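Local structure of rhamnosidase B (Bacillus sp., 2OKX) at residues V905-W917 and L925-V937. The protein is a glycoside hydrolase family 78 alpha-L-rhamnosidase, which hydrolyses terminal alpha-L-rhamnosyl residues from rhamnose-containing glycosides. Residues are numbered along the deposited sequence; the frame is centred on the assembly and turned at random. Where two conformers were deposited one is given.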
loop_
_atom_site.group_PDB
_atom_site.type_symbol
_atom_site.label_atom_id
_atom_site.label_comp_id
_atom_site.label_asym_id
_atom_site.label_seq_id
_atom_site.Cartn_x
_atom_site.Cartn_y
_atom_site.Cartn_z
ATOM N N VAL A 905 -2.997 -17.933 21.944
ATOM C CA VAL A 905 -3.321 -18.041 20.529
ATOM C C VAL A 905 -4.842 -18.113 20.455
ATOM O O VAL A 905 -5.460 -18.984 21.067
ATOM C CB VAL A 905 -2.717 -19.322 19.902
ATOM C CG1 VAL A 905 -3.099 -19.423 18.429
ATOM C CG2 VAL A 905 -1.201 -19.302 20.049
ATOM N N PRO A 906 -5.467 -17.165 19.747
ATOM C CA PRO A 906 -6.927 -17.212 19.659
ATOM C C PRO A 906 -7.373 -18.356 18.754
ATOM O O PRO A 906 -6.604 -18.831 17.928
ATOM C CB PRO A 906 -7.292 -15.830 19.113
ATOM C CG PRO A 906 -6.079 -15.420 18.341
ATOM C CD PRO A 906 -4.929 -15.915 19.179
ATOM N N LEU A 907 -8.611 -18.805 18.929
ATOM C CA LEU A 907 -9.147 -19.900 18.127
ATOM C C LEU A 907 -10.256 -19.384 17.220
ATOM O O LEU A 907 -11.080 -18.573 17.636
ATOM C CB LEU A 907 -9.696 -20.995 19.038
ATOM C CG LEU A 907 -8.679 -21.693 19.945
ATOM C CD1 LEU A 907 -9.411 -22.443 21.033
ATOM C CD2 LEU A 907 -7.801 -22.628 19.125
ATOM N N PRO A 908 -10.306 -19.868 15.971
ATOM C CA PRO A 908 -11.345 -19.410 15.042
ATOM C C PRO A 908 -12.773 -19.686 15.504
ATOM O O PRO A 908 -13.678 -18.903 15.221
ATOM C CB PRO A 908 -10.992 -20.130 13.738
ATOM C CG PRO A 908 -10.325 -21.376 14.199
ATOM C CD PRO A 908 -9.466 -20.913 15.360
ATOM N N GLN A 909 -12.974 -20.787 16.223
ATOM C CA GLN A 909 -14.310 -21.132 16.709
ATOM C C GLN A 909 -14.645 -20.375 17.986
ATOM O O GLN A 909 -15.747 -20.500 18.521
ATOM C CB GLN A 909 -14.419 -22.638 16.980
ATOM C CG GLN A 909 -13.527 -23.151 18.114
ATOM C CD GLN A 909 -12.164 -23.612 17.630
ATOM O OE1 GLN A 909 -11.458 -22.879 16.939
ATOM N NE2 GLN A 909 -11.788 -24.835 17.992
ATOM N N GLY A 910 -13.692 -19.589 18.472
ATOM C CA GLY A 910 -13.910 -18.842 19.696
ATOM C C GLY A 910 -13.072 -19.438 20.814
ATOM O O GLY A 910 -12.744 -20.628 20.784
ATOM N N GLY A 911 -12.736 -18.622 21.804
ATOM C CA GLY A 911 -11.921 -19.105 22.900
ATOM C C GLY A 911 -10.458 -18.993 22.514
ATOM O O GLY A 911 -10.128 -18.403 21.484
ATOM N N HIS A 912 -9.571 -19.554 23.325
ATOM C CA HIS A 912 -8.155 -19.477 23.003
ATOM C C HIS A 912 -7.343 -20.592 23.638
ATOM O O HIS A 912 -7.857 -21.378 24.435
ATOM C CB HIS A 912 -7.582 -18.131 23.458
ATOM C CG HIS A 912 -7.626 -17.926 24.939
ATOM N ND1 HIS A 912 -7.369 -18.941 25.837
ATOM C CD2 HIS A 912 -7.878 -16.823 25.682
ATOM C CE1 HIS A 912 -7.462 -18.472 27.069
ATOM N NE2 HIS A 912 -7.769 -17.189 27.002
ATOM N N ILE A 913 -6.071 -20.643 23.260
ATOM C CA ILE A 913 -5.126 -21.608 23.798
ATOM C C ILE A 913 -4.098 -20.756 24.544
ATOM O O ILE A 913 -3.415 -19.937 23.931
ATOM C CB ILE A 913 -4.382 -22.376 22.683
ATOM C CG1 ILE A 913 -5.377 -23.066 21.742
ATOM C CG2 ILE A 913 -3.453 -23.408 23.307
ATOM C CD1 ILE A 913 -6.166 -24.185 22.380
ATOM N N ALA A 914 -4.006 -20.916 25.859
ATOM C CA ALA A 914 -3.037 -20.151 26.636
ATOM C C ALA A 914 -1.969 -21.112 27.137
ATOM O O ALA A 914 -2.282 -22.175 27.675
ATOM C CB ALA A 914 -3.719 -19.456 27.808
ATOM N N VAL A 915 -0.707 -20.747 26.942
ATOM C CA VAL A 915 0.399 -21.595 27.369
ATOM C C VAL A 915 1.484 -20.796 28.077
ATOM O O VAL A 915 1.831 -19.694 27.661
ATOM C CB VAL A 915 1.051 -22.310 26.161
ATOM C CG1 VAL A 915 2.333 -23.016 26.592
ATOM C CG2 VAL A 915 0.072 -23.308 25.555
ATOM N N SER A 916 2.011 -21.349 29.159
ATOM C CA SER A 916 3.098 -20.693 29.869
ATOM C C SER A 916 4.037 -21.772 30.378
ATOM O O SER A 916 3.594 -22.857 30.771
ATOM C CB SER A 916 2.571 -19.872 31.047
ATOM O OG SER A 916 2.094 -20.708 32.088
ATOM N N TRP A 917 5.335 -21.493 30.343
ATOM C CA TRP A 917 6.307 -22.440 30.854
ATOM C C TRP A 917 7.561 -21.733 31.329
ATOM O O TRP A 917 7.845 -20.607 30.925
ATOM C CB TRP A 917 6.671 -23.523 29.812
ATOM C CG TRP A 917 7.014 -23.058 28.416
ATOM C CD1 TRP A 917 6.240 -23.196 27.294
ATOM C CD2 TRP A 917 8.244 -22.460 27.978
ATOM N NE1 TRP A 917 6.913 -22.730 26.188
ATOM C CE2 TRP A 917 8.144 -22.272 26.579
ATOM C CE3 TRP A 917 9.420 -22.063 28.631
ATOM C CZ2 TRP A 917 9.176 -21.704 25.821
ATOM C CZ3 TRP A 917 10.448 -21.496 27.876
ATOM C CH2 TRP A 917 10.317 -21.322 26.487
ATOM N N LEU A 925 10.955 -28.448 33.452
ATOM C CA LEU A 925 10.002 -27.385 33.152
ATOM C C LEU A 925 8.711 -27.478 33.942
ATOM O O LEU A 925 8.325 -28.546 34.419
ATOM C CB LEU A 925 9.601 -27.419 31.673
ATOM C CG LEU A 925 10.408 -26.821 30.528
ATOM C CD1 LEU A 925 9.719 -27.184 29.215
ATOM C CD2 LEU A 925 10.503 -25.309 30.674
ATOM N N LYS A 926 8.047 -26.336 34.058
ATOM C CA LYS A 926 6.739 -26.242 34.679
ATOM C C LYS A 926 5.961 -25.705 33.474
ATOM O O LYS A 926 6.380 -24.718 32.859
ATOM C CB LYS A 926 6.728 -25.214 35.804
ATOM C CG LYS A 926 5.466 -25.255 36.639
ATOM C CD LYS A 926 5.095 -23.877 37.165
ATOM C CE LYS A 926 6.237 -23.217 37.920
ATOM N NZ LYS A 926 5.853 -21.853 38.389
ATOM N N LEU A 927 4.855 -26.349 33.122
ATOM C CA LEU A 927 4.068 -25.938 31.962
ATOM C C LEU A 927 2.575 -25.916 32.262
ATOM O O LEU A 927 2.045 -26.857 32.847
ATOM C CB LEU A 927 4.342 -26.902 30.796
ATOM C CG LEU A 927 3.426 -26.884 29.566
ATOM C CD1 LEU A 927 3.634 -25.592 28.798
ATOM C CD2 LEU A 927 3.735 -28.081 28.666
ATOM N N ARG A 928 1.905 -24.837 31.858
ATOM C CA ARG A 928 0.467 -24.691 32.059
ATOM C C ARG A 928 -0.186 -24.488 30.690
ATOM O O ARG A 928 0.312 -23.720 29.854
ATOM C CB ARG A 928 0.179 -23.480 32.954
ATOM C CG ARG A 928 -1.301 -23.239 33.247
ATOM C CD ARG A 928 -1.511 -21.864 33.881
ATOM N NE ARG A 928 -2.908 -21.597 34.219
ATOM C CZ ARG A 928 -3.532 -22.087 35.287
ATOM N NH1 ARG A 928 -2.888 -22.879 36.137
ATOM N NH2 ARG A 928 -4.803 -21.777 35.509
ATOM N N ILE A 929 -1.296 -25.182 30.469
ATOM C CA ILE A 929 -2.036 -25.105 29.219
ATOM C C ILE A 929 -3.509 -24.897 29.558
ATOM O O ILE A 929 -4.064 -25.606 30.397
ATOM C CB ILE A 929 -1.914 -26.426 28.421
ATOM C CG1 ILE A 929 -0.448 -26.694 28.074
ATOM C CG2 ILE A 929 -2.763 -26.359 27.152
ATOM C CD1 ILE A 929 -0.187 -28.123 27.615
ATOM N N GLU A 930 -4.140 -23.926 28.912
ATOM C CA GLU A 930 -5.552 -23.669 29.149
ATOM C C GLU A 930 -6.242 -23.611 27.796
ATOM O O GLU A 930 -5.797 -22.906 26.889
ATOM C CB GLU A 930 -5.734 -22.352 29.908
ATOM C CG GLU A 930 -7.131 -22.164 30.477
ATOM C CD GLU A 930 -7.185 -21.110 31.573
ATOM O OE1 GLU A 930 -8.238 -21.009 32.242
ATOM O OE2 GLU A 930 -6.177 -20.385 31.764
ATOM N N ALA A 931 -7.324 -24.367 27.650
ATOM C CA ALA A 931 -8.052 -24.391 26.387
ATOM C C ALA A 931 -9.482 -24.870 26.603
ATOM O O ALA A 931 -9.798 -25.418 27.652
ATOM C CB ALA A 931 -7.342 -25.310 25.405
ATOM N N PRO A 932 -10.366 -24.642 25.617
ATOM C CA PRO A 932 -11.766 -25.072 25.727
ATOM C C PRO A 932 -11.808 -26.589 25.911
ATOM O O PRO A 932 -11.014 -27.309 25.313
ATOM C CB PRO A 932 -12.366 -24.616 24.401
ATOM C CG PRO A 932 -11.588 -23.360 24.106
ATOM C CD PRO A 932 -10.170 -23.800 24.420
ATOM N N GLU A 933 -12.734 -27.063 26.738
ATOM C CA GLU A 933 -12.862 -28.487 27.051
ATOM C C GLU A 933 -12.999 -29.460 25.885
ATOM O O GLU A 933 -12.553 -30.599 25.984
ATOM C CB GLU A 933 -14.038 -28.701 28.014
ATOM C CG GLU A 933 -15.367 -28.217 27.462
ATOM C CD GLU A 933 -16.505 -28.343 28.461
ATOM O OE1 GLU A 933 -17.595 -27.797 28.182
ATOM O OE2 GLU A 933 -16.314 -28.985 29.516
ATOM N N ASP A 934 -13.606 -29.024 24.786
ATOM C CA ASP A 934 -13.808 -29.905 23.639
ATOM C C ASP A 934 -12.615 -30.007 22.691
ATOM O O ASP A 934 -12.703 -30.631 21.641
ATOM C CB ASP A 934 -15.048 -29.463 22.862
ATOM C CG ASP A 934 -14.971 -28.021 22.425
ATOM O OD1 ASP A 934 -14.680 -27.151 23.279
ATOM O OD2 ASP A 934 -15.209 -27.754 21.229
ATOM N N ILE A 935 -11.498 -29.398 23.061
ATOM C CA ILE A 935 -10.317 -29.466 22.216
ATOM C C ILE A 935 -9.318 -30.465 22.790
ATOM O O ILE A 935 -8.956 -30.383 23.959
ATOM C CB ILE A 935 -9.662 -28.073 22.077
ATOM C CG1 ILE A 935 -10.617 -27.146 21.317
ATOM C CG2 ILE A 935 -8.320 -28.184 21.359
ATOM C CD1 ILE A 935 -10.128 -25.723 21.179
ATOM N N GLU A 936 -8.901 -31.423 21.969
ATOM C CA GLU A 936 -7.934 -32.423 22.399
ATOM C C GLU A 936 -6.537 -31.802 22.376
ATOM O O GLU A 936 -6.144 -31.169 21.394
ATOM C CB GLU A 936 -8.000 -33.648 21.475
ATOM C CG GLU A 936 -6.833 -34.620 21.616
ATOM C CD GLU A 936 -7.030 -35.893 20.801
ATOM O OE1 GLU A 936 -6.024 -36.531 20.435
ATOM O OE2 GLU A 936 -8.191 -36.263 20.535
ATOM N N VAL A 937 -5.798 -31.977 23.466
ATOM C CA VAL A 937 -4.449 -31.428 23.581
ATOM C C VAL A 937 -3.391 -32.519 23.670
ATOM O O VAL A 937 -3.455 -33.376 24.548
ATOM C CB VAL A 937 -4.321 -30.544 24.838
ATOM C CG1 VAL A 937 -2.915 -29.950 24.924
ATOM C CG2 VAL A 937 -5.379 -29.444 24.812
HETATM O O HOH W 1 -13.765 -26.715 19.074
#
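Ala914 to Trp917 pair with Leu927 to Glu930 as neighbouring antiparallel strands of a beta hairpin in the C-terminal domain; strands 912-917 and 925-932 approach to 4.7 Å between axes, with 171° between their N-to-C directions. Four backbone hydrogen bonds, all close to straight, fix the register: Ala914 and Glu930 exchange two, as do Ser916 and Arg928. Val915 faces Ile929 between them, and Trp917 faces Leu927 just beyond Ser916-Arg928, both as non-hydrogen-bonded pairs.

The face bearing Val915, Ile929, Trp917 and Leu927 is apolar and buried. Leu927 CD1 lies 3.6 Å from Val915 CG1 and also reaches the edge of the indole, 3.8 Å from Trp917 CD1. A chi1 of 48° puts Trp917 CG between the backbone N and the carbonyl carbon; NE1 is held by the carbonyl of Leu877. On the other face Ser916 OG rests 3.5 Å from Arg928 CB.

Past the paired strands, two turns meet. Leu907 and Ile935 touch tip to tip, CD1 to CD1 at a tight 3.4 Å, and Pro932 CD packs 3.7 Å from Leu907 CD1. A water accepts from Gln909 NE2 and donates to Asp934 OD2, bridging the two turns between these solvent-exposed residues. With strand 900-906 pairing beside 912-921 and strand 946-954 beside 924-932, the arrangement is that of inner hairpin strands in a mixed five-stranded beta sheet.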